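Local coordinates for protein predicted component of a thermophile-specific DNA repair system, contains a RAMP domain (Methanopyrus kandleri, PDB 4N0L) that probably binds crRNA as the Csm3 subunit of a type III-A CRISPR defence complex, built round an RRM-like fold and carrying a zinc site, at residues I8-L16 with E304-E312; M246-Q255 with R267-L275. All coordinates share one frame; numbering follows the deposited sequence.

Overall arrangement
Both interactions lean on the same antiparallel sheet, where strands 7-16 and 268-278 are neighbours joined by backbone bonds such as Glu13 O to Arg271 N (2.9 Å). Interaction 2 packs helix 246-255 on the sheet through a largely apolar layer, its centre about 10 Å from the centre of the chain. Interaction 1 sits farther out, its centre about 17 Å from that of the chain, and sets a late loop, 304-312, against the strand; although mostly buried, it depends chiefly on one carboxylate gripped by a turn. A glutamate bonded to backbone nitrogen occurs in each, Glu13 in the first and Glu253 in the second. In sequence, interaction 2 is nested within the loop that interaction 1 closes.

Interaction 1. Residues I8-L16 with E304-E312; sequences ITLVGEIRL and EVTYLSDLE
Glu13 reaches from strand 8-16 into the turn at Thr306 and crosses the side chain of that threonine at about a right angle. Its CG lies between the backbone N and the carbonyl carbon (chi1 67°), and an extended chain carries the carboxylate to the start of the turn. There Glu13 OE2 accepts the hydroxyl of Thr306 on its syn lone pair, with Thr306 OG1 2.6 Å away, while Thr306 N approaches Glu13 OE1 from above the carboxylate plane at 3.1 Å. A weaker bond from Tyr307 N also reaches OE2. Arg223 forms a salt bridge to OE1, so the buried charge is both bonded and probably balanced. Glu13 and Val305 run alongside one another in opposing senses, and Val305 CG1 rests 3.9 Å from Gly12 CA. Beyond the polar grip, Val11 CG1 meets Leu311 CD2 tip to tip (4.1 Å) and touches Leu308 CD2 at 3.9 Å. Gly12 O lies 3.0 Å from Tyr307 CD2, oblique to the ring; within the same loop, Leu311 CD1 lies above one ring face, toward the rim. The arrangement fastens a short turn of helical backbone to a central strand of the RRM-like sheet characteristic of RAMP proteins.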
ATOM      1  N   ILE A   8     -10.030   7.502   4.933  1.00 34.13           N
ATOM      2  CA  ILE A   8      -9.773   6.668   6.101  1.00 27.88           C
ATOM      3  C   ILE A   8      -8.270   6.647   6.329  1.00 25.15           C
ATOM      4  O   ILE A   8      -7.511   6.270   5.437  1.00 24.27           O
ATOM      5  CB  ILE A   8     -10.271   5.227   5.930  1.00 25.69           C
ATOM      6  CG1 ILE A   8     -11.789   5.183   5.769  1.00 18.86           C
ATOM      7  CG2 ILE A   8      -9.845   4.378   7.120  1.00 27.74           C
ATOM      8  CD1 ILE A   8     -12.302   3.820   5.369  1.00 17.28           C
ATOM      9  N   THR A   9      -7.840   7.056   7.518  1.00 26.23           N
ATOM     10  CA  THR A   9      -6.415   7.141   7.813  1.00 23.08           C
ATOM     11  C   THR A   9      -5.960   6.104   8.831  1.00 28.46           C
ATOM     12  O   THR A   9      -6.443   6.076   9.964  1.00 28.84           O
ATOM     13  CB  THR A   9      -6.037   8.532   8.337  1.00 20.66           C
ATOM     14  OG1 THR A   9      -6.384   9.522   7.360  1.00 26.72           O
ATOM     15  CG2 THR A   9      -4.546   8.606   8.616  1.00 22.44           C
ATOM     16  N   LEU A  10      -5.025   5.254   8.419  1.00 27.59           N
ATOM     17  CA  LEU A  10      -4.393   4.307   9.330  1.00 23.59           C
ATOM     18  C   LEU A  10      -3.304   5.029  10.106  1.00 25.21           C
ATOM     19  O   LEU A  10      -2.436   5.667   9.510  1.00 25.32           O
ATOM     20  CB  LEU A  10      -3.801   3.105   8.578  1.00 19.83           C
ATOM     21  CG  LEU A  10      -4.686   2.052   7.891  1.00 23.90           C
ATOM     22  CD1 LEU A  10      -5.663   2.643   6.877  1.00 20.98           C
ATOM     23  CD2 LEU A  10      -3.820   0.981   7.234  1.00 19.84           C
ATOM     24  N   VAL A  11      -3.357   4.939  11.433  1.00 20.27           N
ATOM     25  CA  VAL A  11      -2.368   5.598  12.280  1.00 22.33           C
ATOM     26  C   VAL A  11      -1.723   4.617  13.251  1.00 24.60           C
ATOM     27  O   VAL A  11      -2.408   3.873  13.955  1.00 26.91           O
ATOM     28  CB  VAL A  11      -2.989   6.758  13.085  1.00 28.03           C
ATOM     29  CG1 VAL A  11      -1.926   7.459  13.929  1.00 25.39           C
ATOM     30  CG2 VAL A  11      -3.685   7.747  12.159  1.00 27.04           C
ATOM     31  N   GLY A  12      -0.396   4.625  13.280  1.00 20.74           N
ATOM     32  CA  GLY A  12       0.364   3.767  14.168  1.00 20.82           C
ATOM     33  C   GLY A  12       1.843   3.941  13.901  1.00 21.97           C
ATOM     34  O   GLY A  12       2.299   5.054  13.640  1.00 17.75           O
ATOM     35  N   GLU A  13       2.592   2.845  13.915  1.00 19.59           N
ATOM     36  CA  GLU A  13       4.017   2.930  13.626  1.00 19.30           C
ATOM     37  C   GLU A  13       4.577   1.628  13.067  1.00 20.75           C
ATOM     38  O   GLU A  13       3.967   0.562  13.181  1.00 20.02           O
ATOM     39  CB  GLU A  13       4.800   3.330  14.884  1.00 20.78           C
ATOM     40  CG  GLU A  13       4.793   2.286  15.989  1.00 23.70           C
ATOM     41  CD  GLU A  13       5.579   2.716  17.221  1.00 28.11           C
ATOM     42  OE1 GLU A  13       5.798   1.863  18.106  1.00 24.32           O
ATOM     43  OE2 GLU A  13       5.969   3.901  17.309  1.00 28.00           O
ATOM     44  N   ILE A  14       5.739   1.739  12.436  1.00 20.10           N
ATOM     45  CA  ILE A  14       6.458   0.583  11.932  1.00 21.37           C
ATOM     46  C   ILE A  14       7.573   0.209  12.900  1.00 24.02           C
ATOM     47  O   ILE A  14       8.429   1.035  13.208  1.00 20.60           O
ATOM     48  CB  ILE A  14       7.068   0.849  10.543  1.00 23.60           C
ATOM     49  CG1 ILE A  14       5.992   1.304   9.556  1.00 22.16           C
ATOM     50  CG2 ILE A  14       7.807  -0.388  10.039  1.00 19.17           C
ATOM     51  CD1 ILE A  14       6.554   1.861   8.266  1.00 21.04           C
ATOM     52  N   ARG A  15       7.555  -1.024  13.391  1.00 25.39           N
ATOM     53  CA  ARG A  15       8.661  -1.523  14.200  1.00 24.37           C
ATOM     54  C   ARG A  15       9.522  -2.480  13.390  1.00 20.99           C
ATOM     55  O   ARG A  15       9.005  -3.389  12.745  1.00 21.23           O
ATOM     56  CB  ARG A  15       8.162  -2.228  15.460  1.00 29.08           C
ATOM     57  CG  ARG A  15       9.303  -2.740  16.332  1.00 30.19           C
ATOM     58  CD  ARG A  15       8.818  -3.515  17.542  1.00 35.78           C
ATOM     59  NE  ARG A  15       9.941  -4.066  18.294  1.00 39.48           N
ATOM     60  CZ  ARG A  15      10.475  -5.261  18.066  1.00 41.85           C
ATOM     61  NH1 ARG A  15       9.984  -6.039  17.111  1.00 42.99           N
ATOM     62  NH2 ARG A  15      11.500  -5.681  18.796  1.00 44.41           N
ATOM     63  N   LEU A  16      10.833  -2.261  13.405  1.00 25.83           N
ATOM     64  CA  LEU A  16      11.757  -3.190  12.764  1.00 30.61           C
ATOM     65  C   LEU A  16      12.043  -4.388  13.664  1.00 29.06           C
ATOM     66  O   LEU A  16      12.457  -4.223  14.810  1.00 24.17           O
ATOM     67  CB  LEU A  16      13.068  -2.488  12.403  1.00 37.10           C
ATOM     68  CG  LEU A  16      13.001  -1.454  11.279  1.00 41.99           C
ATOM     69  CD1 LEU A  16      14.039  -0.374  11.497  1.00 42.06           C
ATOM     70  CD2 LEU A  16      13.198  -2.118   9.925  1.00 44.99           C
ATOM     71  N   GLU A 304       3.787   0.659  23.446  1.00 42.54           N
ATOM     72  CA  GLU A 304       3.460  -0.232  22.331  1.00 39.16           C
ATOM     73  C   GLU A 304       3.380   0.513  20.997  1.00 39.87           C
ATOM     74  O   GLU A 304       3.810  -0.016  19.970  1.00 42.85           O
ATOM     75  CB  GLU A 304       2.139  -0.965  22.596  1.00 44.11           C
ATOM     76  CG  GLU A 304       2.131  -1.856  23.839  1.00 52.90           C
ATOM     77  CD  GLU A 304       3.079  -3.049  23.744  1.00 60.18           C
ATOM     78  OE1 GLU A 304       3.665  -3.284  22.664  1.00 57.96           O
ATOM     79  OE2 GLU A 304       3.245  -3.753  24.763  1.00 67.92           O
ATOM     80  N   VAL A 305       2.839   1.727  20.998  1.00 31.05           N
ATOM     81  CA  VAL A 305       2.797   2.528  19.779  1.00 28.32           C
ATOM     82  C   VAL A 305       3.354   3.912  20.097  1.00 26.62           C
ATOM     83  O   VAL A 305       2.610   4.835  20.422  1.00 25.03           O
ATOM     84  CB  VAL A 305       1.367   2.653  19.207  1.00 26.74           C
ATOM     85  CG1 VAL A 305       1.390   3.391  17.874  1.00 20.39           C
ATOM     86  CG2 VAL A 305       0.733   1.279  19.035  1.00 23.83           C
ATOM     87  N   THR A 306       4.673   4.047  19.979  1.00 27.34           N
ATOM     88  CA  THR A 306       5.381   5.232  20.455  1.00 29.87           C
ATOM     89  C   THR A 306       5.097   6.490  19.641  1.00 31.69           C
ATOM     90  O   THR A 306       5.271   7.605  20.135  1.00 31.35           O
ATOM     91  CB  THR A 306       6.904   4.990  20.471  1.00 28.70           C
ATOM     92  OG1 THR A 306       7.408   4.974  19.129  1.00 30.38           O
ATOM     93  CG2 THR A 306       7.217   3.666  21.143  1.00 26.82           C
ATOM     94  N   TYR A 307       4.658   6.305  18.399  1.00 24.53           N
ATOM     95  CA  TYR A 307       4.409   7.421  17.493  1.00 22.60           C
ATOM     96  C   TYR A 307       3.310   8.335  18.012  1.00 28.03           C
ATOM     97  O   TYR A 307       3.317   9.538  17.745  1.00 29.82           O
ATOM     98  CB  TYR A 307       4.033   6.904  16.103  1.00 23.80           C
ATOM     99  CG  TYR A 307       3.841   7.982  15.054  1.00 28.89           C
ATOM    100  CD1 TYR A 307       4.799   8.970  14.858  1.00 31.36           C
ATOM    101  CD2 TYR A 307       2.709   8.001  14.248  1.00 31.90           C
ATOM    102  CE1 TYR A 307       4.633   9.947  13.887  1.00 27.91           C
ATOM    103  CE2 TYR A 307       2.531   8.973  13.278  1.00 29.84           C
ATOM    104  CZ  TYR A 307       3.497   9.944  13.102  1.00 31.55           C
ATOM    105  OH  TYR A 307       3.320  10.915  12.142  1.00 35.21           O
ATOM    106  N   LEU A 308       2.370   7.759  18.756  1.00 26.10           N
ATOM    107  CA  LEU A 308       1.208   8.504  19.226  1.00 25.39           C
ATOM    108  C   LEU A 308       1.591   9.654  20.155  1.00 25.77           C
ATOM    109  O   LEU A 308       0.915  10.681  20.185  1.00 30.83           O
ATOM    110  CB  LEU A 308       0.220   7.570  19.925  1.00 18.66           C
ATOM    111  CG  LEU A 308      -0.380   6.467  19.045  1.00 20.04           C
ATOM    112  CD1 LEU A 308      -1.502   5.742  19.770  1.00 19.54           C
ATOM    113  CD2 LEU A 308      -0.864   7.009  17.701  1.00 17.37           C
ATOM    114  N   SER A 309       2.681   9.489  20.898  1.00 23.21           N
ATOM    115  CA  SER A 309       3.122  10.525  21.830  1.00 28.85           C
ATOM    116  C   SER A 309       3.712  11.739  21.117  1.00 26.58           C
ATOM    117  O   SER A 309       3.827  12.814  21.704  1.00 31.44           O
ATOM    118  CB  SER A 309       4.152   9.959  22.814  1.00 33.35           C
ATOM    119  OG  SER A 309       3.574   8.987  23.668  1.00 38.31           O
ATOM    120  N   ASP A 310       4.077  11.569  19.850  1.00 27.63           N
ATOM    121  CA  ASP A 310       4.663  12.657  19.071  1.00 30.73           C
ATOM    122  C   ASP A 310       3.599  13.485  18.360  1.00 35.67           C
ATOM    123  O   ASP A 310       3.907  14.511  17.756  1.00 42.86           O
ATOM    124  CB  ASP A 310       5.654  12.109  18.041  1.00 31.73           C
ATOM    125  CG  ASP A 310       6.788  11.331  18.677  1.00 38.02           C
ATOM    126  OD1 ASP A 310       6.968  11.441  19.907  1.00 43.04           O
ATOM    127  OD2 ASP A 310       7.505  10.616  17.945  1.00 41.46           O
ATOM    128  N   LEU A 311       2.371  12.997  18.428  1.00 34.19           N
ATOM    129  CA  LEU A 311       1.258  13.567  17.699  1.00 35.71           C
ATOM    130  C   LEU A 311       0.356  14.433  18.552  1.00 37.06           C
ATOM    131  O   LEU A 311       0.046  14.113  19.684  1.00 33.36           O
ATOM    132  CB  LEU A 311       0.416  12.453  17.084  1.00 33.69           C
ATOM    133  CG  LEU A 311       0.711  12.038  15.651  1.00 31.64           C
ATOM    134  CD1 LEU A 311       2.162  12.285  15.313  1.00 33.19           C
ATOM    135  CD2 LEU A 311       0.339  10.590  15.425  1.00 28.85           C
ATOM    136  N   GLU A 312      -0.070  15.536  17.966  1.00 42.63           N
ATOM    137  CA  GLU A 312      -1.165  16.318  18.488  1.00 45.64           C
ATOM    138  C   GLU A 312      -2.429  15.683  17.924  1.00 38.90           C
ATOM    139  O   GLU A 312      -2.395  15.056  16.878  1.00 37.93           O
ATOM    140  CB  GLU A 312      -1.024  17.767  18.039  1.00 56.95           C
ATOM    141  CG  GLU A 312      -1.278  18.798  19.123  1.00 70.50           C
ATOM    142  CD  GLU A 312      -0.426  18.607  20.363  1.00 82.05           C
ATOM    143  OE1 GLU A 312       0.645  19.232  20.451  1.00 87.70           O
ATOM    144  OE2 GLU A 312      -0.836  17.849  21.262  1.00 84.15           O
TER

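Interaction 2. Residues M246-Q255 with R267-L275; sequences MSSLKLVEDQ and RVEFRIAAL
Glu253 runs from helix 246-255 across the start of strand 268-275, touching it with CB, CG and OE2. Glu253 CB lies 3.6 Å from Val268 O, and Glu253 CG comes to 3.4 Å from that oxygen while also meeting the edge of the Phe270 ring. CG stands anti to the carbonyl carbon and the chain is extended beyond it, which brings OE2 to the strand backbone; the carboxylate and ring planes are 20° apart. At the tip, Glu253 OE2 turns its anti lone pair to Phe270 N and accepts a nearly straight bond of 2.8 Å (172° at the hydrogen). The same oxygen forms a salt bridge with Arg332, which probably offsets its buried charge. Leu249 crosses Phe270 at about a right angle and sets CD2 over one ring face, a CH-pi contact 4.1 Å from the centroid; Val252 CG1 fits against the edge, 3.8 Å from Phe270 CE1. A water joins Val252 O and Glu253 O to Val268 N. Farther along, Met246 SD meets Ile272 CD1 tip to tip at 3.8 Å. Helix and strand run roughly antiparallel (150°), their axes 7.3 Å apart. Helix 51-69 touches Ser248 and Leu251, helix 333-338 packs on Met246 and Leu249, and strand 7-16 adjoins Val268.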
ATOM      1  N   MET A 246      -4.604  -3.933   3.823  1.00 19.21           N
ATOM      2  CA  MET A 246      -4.072  -4.615   4.998  1.00 24.70           C
ATOM      3  C   MET A 246      -3.255  -5.834   4.589  1.00 26.00           C
ATOM      4  O   MET A 246      -2.173  -6.075   5.127  1.00 26.71           O
ATOM      5  CB  MET A 246      -5.197  -5.041   5.942  1.00 21.57           C
ATOM      6  CG  MET A 246      -5.879  -3.908   6.694  1.00 20.87           C
ATOM      7  SD  MET A 246      -4.749  -2.958   7.724  1.00 27.43           S
ATOM      8  CE  MET A 246      -5.883  -1.784   8.463  1.00 25.11           C
ATOM      9  N   SER A 247      -3.789  -6.604   3.644  1.00 21.52           N
ATOM     10  CA  SER A 247      -3.114  -7.798   3.146  1.00 24.53           C
ATOM     11  C   SER A 247      -1.741  -7.475   2.573  1.00 24.32           C
ATOM     12  O   SER A 247      -0.786  -8.229   2.768  1.00 22.38           O
ATOM     13  CB  SER A 247      -3.962  -8.492   2.077  1.00 27.11           C
ATOM     14  OG  SER A 247      -5.232  -8.850   2.593  1.00 35.68           O
ATOM     15  N   SER A 248      -1.643  -6.346   1.876  1.00 19.29           N
ATOM     16  CA  SER A 248      -0.378  -5.951   1.273  1.00 20.86           C
ATOM     17  C   SER A 248       0.635  -5.626   2.371  1.00 22.20           C
ATOM     18  O   SER A 248       1.821  -5.930   2.241  1.00 22.19           O
ATOM     19  CB  SER A 248      -0.569  -4.761   0.327  1.00 17.28           C
ATOM     20  OG  SER A 248      -0.825  -3.560   1.036  1.00 20.41           O
ATOM     21  N   LEU A 249       0.158  -5.037   3.465  1.00 17.99           N
ATOM     22  CA  LEU A 249       1.018  -4.735   4.608  1.00 21.97           C
ATOM     23  C   LEU A 249       1.470  -6.018   5.303  1.00 19.17           C
ATOM     24  O   LEU A 249       2.606  -6.119   5.763  1.00 20.36           O
ATOM     25  CB  LEU A 249       0.300  -3.816   5.599  1.00 18.01           C
ATOM     26  CG  LEU A 249      -0.123  -2.452   5.050  1.00 19.82           C
ATOM     27  CD1 LEU A 249      -0.856  -1.636   6.105  1.00 18.70           C
ATOM     28  CD2 LEU A 249       1.084  -1.691   4.519  1.00 21.32           C
ATOM     29  N   LYS A 250       0.568  -6.991   5.379  1.00 18.92           N
ATOM     30  CA  LYS A 250       0.889  -8.313   5.911  1.00 21.42           C
ATOM     31  C   LYS A 250       1.993  -8.970   5.083  1.00 27.31           C
ATOM     32  O   LYS A 250       2.895  -9.612   5.628  1.00 26.67           O
ATOM     33  CB  LYS A 250      -0.367  -9.188   5.937  1.00 22.97           C
ATOM     34  CG  LYS A 250      -0.117 -10.688   6.002  1.00 24.78           C
ATOM     35  CD  LYS A 250       0.484 -11.104   7.329  1.00 38.13           C
ATOM     36  CE  LYS A 250       0.526 -12.618   7.453  1.00 42.38           C
ATOM     37  NZ  LYS A 250       1.253 -13.052   8.675  1.00 44.48           N
ATOM     38  N   LEU A 251       1.914  -8.803   3.765  1.00 25.45           N
ATOM     39  CA  LEU A 251       2.921  -9.334   2.853  1.00 22.98           C
ATOM     40  C   LEU A 251       4.277  -8.672   3.065  1.00 26.90           C
ATOM     41  O   LEU A 251       5.316  -9.329   2.995  1.00 28.69           O
ATOM     42  CB  LEU A 251       2.476  -9.155   1.404  1.00 23.18           C
ATOM     43  CG  LEU A 251       1.282 -10.005   0.970  1.00 25.30           C
ATOM     44  CD1 LEU A 251       0.759  -9.533  -0.372  1.00 16.78           C
ATOM     45  CD2 LEU A 251       1.664 -11.477   0.917  1.00 22.96           C
ATOM     46  N   VAL A 252       4.260  -7.363   3.304  1.00 25.43           N
ATOM     47  CA  VAL A 252       5.483  -6.619   3.585  1.00 24.81           C
ATOM     48  C   VAL A 252       6.108  -7.111   4.895  1.00 22.83           C
ATOM     49  O   VAL A 252       7.331  -7.211   5.011  1.00 21.44           O
ATOM     50  CB  VAL A 252       5.215  -5.101   3.652  1.00 17.68           C
ATOM     51  CG1 VAL A 252       6.472  -4.353   4.061  1.00 11.18           C
ATOM     52  CG2 VAL A 252       4.732  -4.596   2.302  1.00 18.86           C
ATOM     53  N   GLU A 253       5.265  -7.416   5.877  1.00 18.38           N
ATOM     54  CA  GLU A 253       5.732  -8.007   7.133  1.00 20.57           C
ATOM     55  C   GLU A 253       6.428  -9.347   6.887  1.00 23.50           C
ATOM     56  O   GLU A 253       7.515  -9.592   7.405  1.00 30.40           O
ATOM     57  CB  GLU A 253       4.571  -8.193   8.120  1.00 15.45           C
ATOM     58  CG  GLU A 253       3.967  -6.883   8.623  1.00 13.39           C
ATOM     59  CD  GLU A 253       2.860  -7.086   9.649  1.00 21.08           C
ATOM     60  OE1 GLU A 253       2.235  -8.167   9.654  1.00 18.55           O
ATOM     61  OE2 GLU A 253       2.605  -6.156  10.445  1.00 24.62           O
ATOM     62  N   ASP A 254       5.803 -10.201   6.082  1.00 27.14           N
ATOM     63  CA  ASP A 254       6.319 -11.545   5.827  1.00 32.34           C
ATOM     64  C   ASP A 254       7.565 -11.569   4.942  1.00 36.98           C
ATOM     65  O   ASP A 254       8.390 -12.476   5.050  1.00 42.01           O
ATOM     66  CB  ASP A 254       5.240 -12.417   5.174  1.00 35.71           C
ATOM     67  CG  ASP A 254       4.111 -12.764   6.123  1.00 45.29           C
ATOM     68  OD1 ASP A 254       3.052 -13.210   5.634  1.00 52.08           O
ATOM     69  OD2 ASP A 254       4.272 -12.584   7.349  1.00 45.67           O
ATOM     70  N   GLN A 255       7.697 -10.586   4.057  1.00 32.03           N
ATOM     71  CA  GLN A 255       8.750 -10.636   3.048  1.00 28.96           C
ATOM     72  C   GLN A 255       9.743  -9.473   3.123  1.00 27.48           C
ATOM     73  O   GLN A 255      10.735  -9.462   2.396  1.00 28.42           O
ATOM     74  CB  GLN A 255       8.119 -10.695   1.652  1.00 28.02           C
ATOM     75  CG  GLN A 255       7.484 -12.044   1.324  1.00 32.79           C
ATOM     76  CD  GLN A 255       6.692 -12.026   0.028  1.00 47.83           C
ATOM     77  OE1 GLN A 255       5.462 -11.973   0.038  1.00 51.44           O
ATOM     78  NE2 GLN A 255       7.398 -12.078  -1.097  1.00 51.32           N
ATOM     79  N   ARG A 267      12.898  -6.705   8.193  1.00 25.11           N
ATOM     80  CA  ARG A 267      11.685  -7.295   8.745  1.00 26.30           C
ATOM     81  C   ARG A 267      10.949  -6.249   9.579  1.00 22.98           C
ATOM     82  O   ARG A 267      11.559  -5.562  10.397  1.00 23.90           O
ATOM     83  CB  ARG A 267      12.022  -8.522   9.602  1.00 26.17           C
ATOM     84  CG  ARG A 267      12.881  -9.576   8.898  1.00 26.65           C
ATOM     85  CD  ARG A 267      12.200 -10.170   7.669  1.00 33.67           C
ATOM     86  NE  ARG A 267      13.126 -10.978   6.876  1.00 38.05           N
ATOM     87  CZ  ARG A 267      12.788 -11.656   5.783  1.00 40.06           C
ATOM     88  NH1 ARG A 267      11.537 -11.635   5.343  1.00 41.01           N
ATOM     89  NH2 ARG A 267      13.703 -12.360   5.129  1.00 40.91           N
ATOM     90  N   VAL A 268       9.642  -6.117   9.369  1.00 20.97           N
ATOM     91  CA  VAL A 268       8.891  -5.051  10.030  1.00 21.38           C
ATOM     92  C   VAL A 268       7.537  -5.495  10.564  1.00 22.94           C
ATOM     93  O   VAL A 268       6.971  -6.498  10.130  1.00 21.74           O
ATOM     94  CB  VAL A 268       8.640  -3.845   9.083  1.00 19.72           C
ATOM     95  CG1 VAL A 268       9.951  -3.197   8.652  1.00 20.76           C
ATOM     96  CG2 VAL A 268       7.797  -4.266   7.880  1.00 18.74           C
ATOM     97  N   GLU A 269       7.032  -4.723  11.519  1.00 23.94           N
ATOM     98  CA  GLU A 269       5.683  -4.888  12.035  1.00 26.57           C
ATOM     99  C   GLU A 269       4.920  -3.596  11.802  1.00 26.80           C
ATOM    100  O   GLU A 269       5.425  -2.514  12.103  1.00 29.51           O
ATOM    101  CB  GLU A 269       5.696  -5.204  13.529  1.00 30.54           C
ATOM    102  CG  GLU A 269       6.430  -6.468  13.928  1.00 36.91           C
ATOM    103  CD  GLU A 269       6.674  -6.531  15.428  1.00 41.10           C
ATOM    104  OE1 GLU A 269       6.175  -5.639  16.150  1.00 31.69           O
ATOM    105  OE2 GLU A 269       7.369  -7.463  15.886  1.00 48.57           O
ATOM    106  N   PHE A 270       3.707  -3.697  11.274  1.00 19.34           N
ATOM    107  CA  PHE A 270       2.841  -2.529  11.193  1.00 22.93           C
ATOM    108  C   PHE A 270       1.889  -2.505  12.379  1.00 23.72           C
ATOM    109  O   PHE A 270       0.877  -3.205  12.392  1.00 27.44           O
ATOM    110  CB  PHE A 270       2.061  -2.516   9.876  1.00 20.39           C
ATOM    111  CG  PHE A 270       2.933  -2.381   8.662  1.00 20.13           C
ATOM    112  CD1 PHE A 270       3.340  -3.500   7.952  1.00 10.83           C
ATOM    113  CD2 PHE A 270       3.357  -1.130   8.235  1.00 23.21           C
ATOM    114  CE1 PHE A 270       4.146  -3.376   6.837  1.00 17.44           C
ATOM    115  CE2 PHE A 270       4.165  -0.998   7.121  1.00 22.74           C
ATOM    116  CZ  PHE A 270       4.561  -2.123   6.419  1.00 20.83           C
ATOM    117  N   ARG A 271       2.210  -1.682  13.370  1.00 20.27           N
ATOM    118  CA  ARG A 271       1.392  -1.594  14.570  1.00 18.33           C
ATOM    119  C   ARG A 271       0.376  -0.480  14.377  1.00 23.22           C
ATOM    120  O   ARG A 271       0.693   0.700  14.508  1.00 24.43           O
ATOM    121  CB  ARG A 271       2.260  -1.338  15.804  1.00 19.97           C
ATOM    122  CG  ARG A 271       3.170  -2.507  16.156  1.00 21.90           C
ATOM    123  CD  ARG A 271       4.113  -2.181  17.303  1.00 25.53           C
ATOM    124  NE  ARG A 271       4.903  -3.347  17.691  1.00 33.95           N
ATOM    125  CZ  ARG A 271       5.297  -3.613  18.933  1.00 35.19           C
ATOM    126  NH1 ARG A 271       4.990  -2.787  19.925  1.00 37.28           N
ATOM    127  NH2 ARG A 271       6.010  -4.704  19.183  1.00 28.91           N
ATOM    128  N   ILE A 272      -0.849  -0.870  14.047  1.00 23.49           N
ATOM    129  CA  ILE A 272      -1.878   0.082  13.659  1.00 22.83           C
ATOM    130  C   ILE A 272      -2.859   0.292  14.803  1.00 20.97           C
ATOM    131  O   ILE A 272      -3.622  -0.608  15.158  1.00 20.21           O
ATOM    132  CB  ILE A 272      -2.626  -0.392  12.402  1.00 21.37           C
ATOM    133  CG1 ILE A 272      -1.634  -0.594  11.254  1.00 21.71           C
ATOM    134  CG2 ILE A 272      -3.709   0.602  12.020  1.00 21.91           C
ATOM    135  CD1 ILE A 272      -2.210  -1.321  10.055  1.00 23.13           C
ATOM    136  N   ALA A 273      -2.827   1.487  15.381  1.00 22.44           N
ATOM    137  CA  ALA A 273      -3.591   1.778  16.587  1.00 20.49           C
ATOM    138  C   ALA A 273      -5.038   2.158  16.290  1.00 25.52           C
ATOM    139  O   ALA A 273      -5.931   1.892  17.098  1.00 27.20           O
ATOM    140  CB  ALA A 273      -2.912   2.889  17.372  1.00 17.21           C
ATOM    141  N   ALA A 274      -5.279   2.763  15.132  1.00 23.76           N
ATOM    142  CA  ALA A 274      -6.618   3.246  14.818  1.00 22.55           C
ATOM    143  C   ALA A 274      -6.863   3.463  13.330  1.00 28.59           C
ATOM    144  O   ALA A 274      -5.940   3.757  12.566  1.00 25.26           O
ATOM    145  CB  ALA A 274      -6.890   4.537  15.573  1.00 20.42           C
ATOM    146  N   LEU A 275      -8.122   3.303  12.931  1.00 31.26           N
ATOM    147  CA  LEU A 275      -8.585   3.731  11.615  1.00 30.70           C
ATOM    148  C   LEU A 275      -9.420   4.995  11.780  1.00 29.21           C
ATOM    149  O   LEU A 275     -10.463   4.975  12.433  1.00 28.87           O
ATOM    150  CB  LEU A 275      -9.405   2.635  10.931  1.00 33.81           C
ATOM    151  CG  LEU A 275      -8.697   1.563  10.097  1.00 38.79           C
ATOM    152  CD1 LEU A 275      -7.387   1.112  10.729  1.00 36.74           C
ATOM    153  CD2 LEU A 275      -9.624   0.378   9.884  1.00 42.49           C
TER
HETATM  154  O   HOH W   1       9.049  -7.656   7.324  1.00 34.04           O